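Local structure of Wss1p (Saccharomyces cerevisiae FostersO, 5XBN) at residues N68-Y73 with G87-L92. The protein is a zinc-dependent endopeptidase that cleaves DNA-bound proteins and takes part in the repair of toxic DNA-protein cross-links. Numbering follows the deposited sequence.
Sequences NLVEFY and GSKIML
The ring of F72 lies over M91, a selenomethionine. M91 CB sits above the centre of the F72 ring in a CH-pi contact, 3.7 Å from the centroid. M91 SE lies obliquely, 4.8 Å from the centroid of the F72 ring, a Met-aromatic contact. F72 CG stands between its backbone N and carbonyl carbon (chi1 74°), which swings the ring across the neighbouring strand. Replacing F72 with alanine is likely to leave M91 CB and SE without their aromatic partner, and L92 C without the ring edge beside it. V70 and M91 share one face of the sheet and run side by side, V70 CG2 pressing tightly on M91 CG at 3.5 Å. These residues belong to two parallel strands in the middle of the mixed sheet of the WLM protease domain. V70 N donates a hydrogen bond to I90 O, and V70 O accepts one from L92 N at 2.8 Å. The hydrogen bond from F72 N to L92 O, 3.1 Å, comes from above the carbonyl plane. On the other face, L69 CD1 meets I90 CG2 and L92 CD1, each at 3.8 Å. Here I90 touches E116, the active-site residue of the zinc-binding HExxH motif on helix 106-118. E71, also on this face, is held by L35 N and a salt bridge to R95.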
# COMPACT_ATOMS: atom_id res chain seq x y z
N ASN A 68 -0.83 10.56 -3.39
CA ASN A 68 0.53 10.14 -3.07
C ASN A 68 0.57 8.81 -2.34
O ASN A 68 -0.12 8.65 -1.34
CB ASN A 68 1.23 11.17 -2.18
CG ASN A 68 1.40 12.51 -2.86
OD1 ASN A 68 2.21 12.64 -3.77
ND2 ASN A 68 0.65 13.51 -2.41
N LEU A 69 1.40 7.89 -2.82
CA LEU A 69 1.70 6.66 -2.09
C LEU A 69 3.17 6.69 -1.74
O LEU A 69 4.01 6.65 -2.62
CB LEU A 69 1.38 5.42 -2.94
CG LEU A 69 1.80 4.08 -2.31
CD1 LEU A 69 1.09 3.88 -0.99
CD2 LEU A 69 1.52 2.93 -3.28
N VAL A 70 3.49 6.75 -0.45
CA VAL A 70 4.87 7.00 -0.07
C VAL A 70 5.34 6.07 1.05
O VAL A 70 4.54 5.52 1.80
CB VAL A 70 5.07 8.47 0.38
CG1 VAL A 70 4.68 9.46 -0.74
CG2 VAL A 70 4.27 8.76 1.62
N GLU A 71 6.66 5.88 1.14
CA GLU A 71 7.27 5.12 2.22
C GLU A 71 7.44 5.99 3.46
O GLU A 71 7.76 7.18 3.34
CB GLU A 71 8.64 4.61 1.79
CG GLU A 71 9.39 3.89 2.91
CD GLU A 71 10.79 3.49 2.51
OE1 GLU A 71 11.32 4.04 1.52
OE2 GLU A 71 11.35 2.62 3.20
N PHE A 72 7.25 5.43 4.65
CA PHE A 72 7.71 6.10 5.87
C PHE A 72 8.30 5.03 6.77
O PHE A 72 8.27 3.84 6.43
CB PHE A 72 6.58 6.97 6.50
CG PHE A 72 5.47 6.22 7.22
CD1 PHE A 72 4.75 6.84 8.24
CD2 PHE A 72 5.17 4.91 6.91
CE1 PHE A 72 3.70 6.16 8.90
CE2 PHE A 72 4.16 4.23 7.58
CZ PHE A 72 3.42 4.86 8.56
N TYR A 73 8.95 5.45 7.85
CA TYR A 73 9.67 4.54 8.73
C TYR A 73 9.63 5.12 10.14
O TYR A 73 10.63 5.62 10.64
CB TYR A 73 11.12 4.35 8.25
CG TYR A 73 11.85 3.21 8.90
CD1 TYR A 73 11.51 1.89 8.62
CD2 TYR A 73 12.89 3.45 9.79
CE1 TYR A 73 12.18 0.84 9.23
CE2 TYR A 73 13.56 2.40 10.41
CZ TYR A 73 13.20 1.10 10.12
OH TYR A 73 13.87 0.06 10.72
N GLY A 87 -7.14 9.18 1.31
CA GLY A 87 -6.44 8.83 0.09
C GLY A 87 -5.56 9.92 -0.50
O GLY A 87 -4.87 9.67 -1.47
N SER A 88 -5.58 11.12 0.07
CA SER A 88 -4.66 12.14 -0.42
C SER A 88 -3.23 11.63 -0.30
O SER A 88 -2.40 11.79 -1.20
CB SER A 88 -4.81 13.44 0.36
OG SER A 88 -4.01 14.43 -0.27
N LYS A 89 -2.94 11.01 0.83
CA LYS A 89 -1.63 10.40 1.03
C LYS A 89 -1.78 9.09 1.78
O LYS A 89 -2.43 9.04 2.83
CB LYS A 89 -0.69 11.35 1.78
CG LYS A 89 0.75 10.84 1.88
CD LYS A 89 1.63 11.75 2.74
CE LYS A 89 1.85 13.11 2.11
NZ LYS A 89 2.65 14.00 3.01
N ILE A 90 -1.22 8.02 1.23
CA ILE A 90 -1.11 6.79 1.98
C ILE A 90 0.36 6.55 2.22
O ILE A 90 1.15 6.62 1.28
CB ILE A 90 -1.74 5.59 1.25
CG1 ILE A 90 -3.26 5.69 1.36
CG2 ILE A 90 -1.29 4.28 1.89
CD1 ILE A 90 -3.99 4.60 0.60
N MSE A 91 0.72 6.34 3.49
CA MSE A 91 2.09 6.02 3.85
C MSE A 91 2.20 4.54 4.19
O MSE A 91 1.33 3.98 4.85
CB MSE A 91 2.56 6.90 5.03
CG MSE A 91 2.58 8.36 4.64
SE MSE A 91 2.97 9.73 6.00
CE MSE A 91 1.31 9.67 6.95
N LEU A 92 3.25 3.90 3.70
CA LEU A 92 3.50 2.49 3.96
C LEU A 92 4.89 2.29 4.53
O LEU A 92 5.85 2.80 3.99
CB LEU A 92 3.39 1.65 2.68
CG LEU A 92 2.07 1.52 1.92
CD1 LEU A 92 2.29 0.66 0.66
CD2 LEU A 92 1.01 0.92 2.82